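Local atomic coordinates of beta-N-acetylhexosaminidase (Beutenbergia cavernae, PDB entry 5BU9), a protein that probably hydrolyses terminal non-reducing N-acetyl-D-hexosamine residues in N-acetyl-beta-D-hexosaminides, as a member of glycosyl hydrolase family 3. Residues R284-V296 with F322-L334. Numbering follows the deposited sequence.
Sequences RAILAIEAGTDIV and FAAIVDDAARRVL
The Phe322 ring meets helix 284-291 edge-on: Glu290 CG lies near the ring plane, 3.7 Å from Phe322 CD1, and the carbonyl O of Ile286 also sits at the ring edge, while Ile289 CG2 approaches CE1 obliquely. With CG anti to the backbone N (chi1 -176°), the ring swings across to this helix although its CB does not point there. The other flat group, the Arg332 guanidinium, has the carbonyl O of Asp328 above one face, displaced from its centre, and Asp294 OD1 at its edge. Arg332 NH1 donates to Asp294 OD1 over 2.6 Å, on the syn side of the carboxylate; the bond is somewhat bent (147°), and the two planes are well tilted from each other. The same carboxylate is shared: its OD2 takes a salt bridge from Arg256 and a hydrogen bond from Val265 N, so this buried charge is held from both oxygens, which would probably favour its ionised form.

Between ring and salt bridge, Ile289 CG2 touches Ile325 CG2 at 3.7 Å. The chains come nearest where Asp294 CA lies 4.8 Å from Ala329 CA, with only a methyl group from Ala329 to fit in; Ala329 CB is 3.6 Å from Asp294 OD1. Past the salt bridge, Val333 CG2 rests 3.8 Å from Ile295 CG1.

The axes of helical segments 284-291 and 322-334 cross at 74°, and the first ends in a Schellman motif at Gly292, whose positive phi turns the chain toward Asp294. The contact thus packs helix 320-336 on the turn from helix 281-291 into strand 296-298. That strand, pairing in parallel with 15-20, links the sheet's last strand to its first, as in a TIM barrel.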
# COMPACT_ATOMS: atom_id res chain seq x y z
N ARG A 284 -2.49 -3.02 16.31
CA ARG A 284 -1.83 -2.78 15.02
C ARG A 284 -2.37 -1.51 14.37
O ARG A 284 -1.61 -0.67 13.85
CB ARG A 284 -2.01 -3.96 14.07
CG ARG A 284 -1.44 -5.24 14.59
CD ARG A 284 -1.80 -6.39 13.72
NE ARG A 284 -1.92 -7.57 14.57
CZ ARG A 284 -2.53 -8.69 14.23
NH1 ARG A 284 -3.07 -8.84 13.01
NH2 ARG A 284 -2.61 -9.66 15.11
N ALA A 285 -3.70 -1.39 14.37
CA ALA A 285 -4.32 -0.26 13.71
C ALA A 285 -3.97 1.04 14.46
O ALA A 285 -3.59 2.06 13.86
CB ALA A 285 -5.85 -0.45 13.62
N ILE A 286 -4.10 0.99 15.79
CA ILE A 286 -3.90 2.16 16.62
C ILE A 286 -2.45 2.64 16.52
O ILE A 286 -2.21 3.84 16.32
CB ILE A 286 -4.31 1.88 18.07
CG1 ILE A 286 -5.83 1.86 18.16
CG2 ILE A 286 -3.77 2.98 19.00
CD1 ILE A 286 -6.35 1.22 19.43
N LEU A 287 -1.48 1.72 16.63
CA LEU A 287 -0.08 2.10 16.55
C LEU A 287 0.27 2.66 15.16
O LEU A 287 1.02 3.63 15.05
CB LEU A 287 0.85 0.93 16.88
CG LEU A 287 0.81 0.44 18.35
CD1 LEU A 287 1.56 -0.85 18.44
CD2 LEU A 287 1.41 1.42 19.32
N ALA A 288 -0.26 2.06 14.09
CA ALA A 288 -0.00 2.55 12.74
C ALA A 288 -0.47 4.02 12.61
O ALA A 288 0.29 4.90 12.21
CB ALA A 288 -0.72 1.64 11.70
N ILE A 289 -1.72 4.27 12.98
CA ILE A 289 -2.31 5.58 12.91
C ILE A 289 -1.52 6.58 13.78
O ILE A 289 -1.17 7.68 13.32
CB ILE A 289 -3.77 5.48 13.31
CG1 ILE A 289 -4.52 4.72 12.23
CG2 ILE A 289 -4.39 6.89 13.52
CD1 ILE A 289 -5.95 4.35 12.63
N GLU A 290 -1.18 6.21 15.00
CA GLU A 290 -0.42 7.13 15.86
C GLU A 290 0.92 7.50 15.26
O GLU A 290 1.42 8.60 15.50
CB GLU A 290 -0.20 6.55 17.27
CG GLU A 290 -1.46 6.50 18.10
CD GLU A 290 -1.22 5.94 19.51
OE1 GLU A 290 -0.31 5.10 19.70
OE2 GLU A 290 -1.93 6.37 20.44
N ALA A 291 1.53 6.57 14.51
CA ALA A 291 2.82 6.83 13.83
C ALA A 291 2.69 7.82 12.67
O ALA A 291 3.68 8.45 12.27
CB ALA A 291 3.43 5.51 13.31
N GLY A 292 1.49 7.94 12.11
CA GLY A 292 1.23 8.90 11.05
C GLY A 292 0.64 8.20 9.83
O GLY A 292 0.66 8.74 8.74
N THR A 293 0.17 6.96 10.00
CA THR A 293 -0.48 6.21 8.93
C THR A 293 -1.87 6.73 8.57
O THR A 293 -2.67 7.03 9.47
CB THR A 293 -0.65 4.75 9.34
OG1 THR A 293 0.64 4.17 9.53
CG2 THR A 293 -1.43 3.97 8.29
N ASP A 294 -2.19 6.81 7.29
CA ASP A 294 -3.56 7.17 6.86
C ASP A 294 -4.42 5.98 6.43
O ASP A 294 -5.65 5.99 6.57
CB ASP A 294 -3.48 8.18 5.72
CG ASP A 294 -2.49 9.31 6.03
OD1 ASP A 294 -2.60 9.97 7.11
OD2 ASP A 294 -1.56 9.51 5.23
N ILE A 295 -3.80 4.93 5.92
CA ILE A 295 -4.61 3.76 5.57
C ILE A 295 -3.97 2.46 6.10
O ILE A 295 -2.82 2.15 5.80
CB ILE A 295 -4.85 3.67 4.03
CG1 ILE A 295 -5.67 4.87 3.52
CG2 ILE A 295 -5.50 2.31 3.66
CD1 ILE A 295 -5.87 4.89 1.96
N VAL A 296 -4.73 1.74 6.93
CA VAL A 296 -4.30 0.48 7.48
C VAL A 296 -4.77 -0.63 6.54
O VAL A 296 -5.99 -0.81 6.32
CB VAL A 296 -4.86 0.29 8.90
CG1 VAL A 296 -4.41 -1.05 9.49
CG2 VAL A 296 -4.42 1.48 9.80
N PHE A 322 -5.77 11.31 20.01
CA PHE A 322 -5.90 10.30 18.96
C PHE A 322 -7.01 10.71 17.98
O PHE A 322 -6.90 10.49 16.79
CB PHE A 322 -6.19 8.92 19.59
CG PHE A 322 -6.25 7.80 18.58
CD1 PHE A 322 -5.08 7.28 18.03
CD2 PHE A 322 -7.46 7.26 18.18
CE1 PHE A 322 -5.13 6.23 17.10
CE2 PHE A 322 -7.52 6.23 17.25
CZ PHE A 322 -6.35 5.74 16.69
N ALA A 323 -8.09 11.27 18.51
CA ALA A 323 -9.17 11.81 17.67
C ALA A 323 -8.63 12.83 16.67
O ALA A 323 -9.04 12.82 15.51
CB ALA A 323 -10.30 12.46 18.54
N ALA A 324 -7.72 13.70 17.11
CA ALA A 324 -7.20 14.76 16.24
C ALA A 324 -6.32 14.12 15.18
O ALA A 324 -6.35 14.52 14.01
CB ALA A 324 -6.44 15.84 17.05
N ILE A 325 -5.57 13.09 15.57
CA ILE A 325 -4.74 12.35 14.63
C ILE A 325 -5.59 11.65 13.56
O ILE A 325 -5.30 11.73 12.35
CB ILE A 325 -3.83 11.36 15.38
CG1 ILE A 325 -2.73 12.15 16.13
CG2 ILE A 325 -3.23 10.30 14.41
CD1 ILE A 325 -1.91 11.30 17.12
N VAL A 326 -6.64 10.97 14.00
CA VAL A 326 -7.63 10.37 13.11
C VAL A 326 -8.20 11.39 12.13
O VAL A 326 -8.27 11.12 10.94
CB VAL A 326 -8.75 9.72 13.92
CG1 VAL A 326 -9.97 9.47 13.07
CG2 VAL A 326 -8.24 8.40 14.52
N ASP A 327 -8.58 12.57 12.61
CA ASP A 327 -9.18 13.58 11.72
C ASP A 327 -8.21 14.07 10.63
O ASP A 327 -8.64 14.32 9.50
CB ASP A 327 -9.71 14.78 12.51
CG ASP A 327 -11.07 14.49 13.15
OD1 ASP A 327 -11.66 13.46 12.79
OD2 ASP A 327 -11.56 15.27 14.01
N ASP A 328 -6.93 14.20 10.96
CA ASP A 328 -5.93 14.61 9.97
C ASP A 328 -5.75 13.55 8.89
O ASP A 328 -5.54 13.83 7.70
CB ASP A 328 -4.57 14.86 10.64
CG ASP A 328 -4.53 16.14 11.48
OD1 ASP A 328 -5.51 16.92 11.45
OD2 ASP A 328 -3.51 16.36 12.17
N ALA A 329 -5.76 12.30 9.34
CA ALA A 329 -5.58 11.17 8.46
C ALA A 329 -6.73 11.11 7.45
O ALA A 329 -6.51 10.99 6.25
CB ALA A 329 -5.49 9.87 9.28
N ALA A 330 -7.97 11.26 7.93
CA ALA A 330 -9.14 11.17 7.07
C ALA A 330 -9.12 12.28 6.04
O ALA A 330 -9.52 12.09 4.90
CB ALA A 330 -10.41 11.21 7.88
N ARG A 331 -8.59 13.44 6.44
CA ARG A 331 -8.52 14.58 5.53
C ARG A 331 -7.53 14.27 4.38
O ARG A 331 -7.81 14.65 3.26
CB ARG A 331 -8.10 15.86 6.27
CG ARG A 331 -8.90 17.08 5.94
CD ARG A 331 -8.55 18.29 6.83
NE ARG A 331 -9.03 18.10 8.19
CZ ARG A 331 -8.25 18.03 9.26
NH1 ARG A 331 -6.93 18.16 9.11
NH2 ARG A 331 -8.79 17.85 10.47
N ARG A 332 -6.41 13.58 4.66
CA ARG A 332 -5.48 13.21 3.57
C ARG A 332 -6.12 12.23 2.63
O ARG A 332 -5.93 12.30 1.41
CB ARG A 332 -4.19 12.60 4.10
CG ARG A 332 -3.42 13.57 5.01
CD ARG A 332 -2.11 13.02 5.49
NE ARG A 332 -1.62 13.84 6.59
CZ ARG A 332 -1.62 13.47 7.87
NH1 ARG A 332 -2.02 12.25 8.22
NH2 ARG A 332 -1.17 14.31 8.80
N VAL A 333 -6.87 11.30 3.21
CA VAL A 333 -7.51 10.28 2.40
C VAL A 333 -8.59 10.91 1.51
O VAL A 333 -8.62 10.65 0.31
CB VAL A 333 -8.07 9.18 3.26
CG1 VAL A 333 -8.89 8.20 2.39
CG2 VAL A 333 -6.92 8.46 3.99
N LEU A 334 -9.45 11.78 2.07
CA LEU A 334 -10.48 12.40 1.24
C LEU A 334 -9.85 13.28 0.16
O LEU A 334 -10.30 13.31 -0.99
CB LEU A 334 -11.46 13.20 2.08
CG LEU A 334 -12.20 12.34 3.10
CD1 LEU A 334 -13.00 13.20 4.04
CD2 LEU A 334 -13.10 11.35 2.41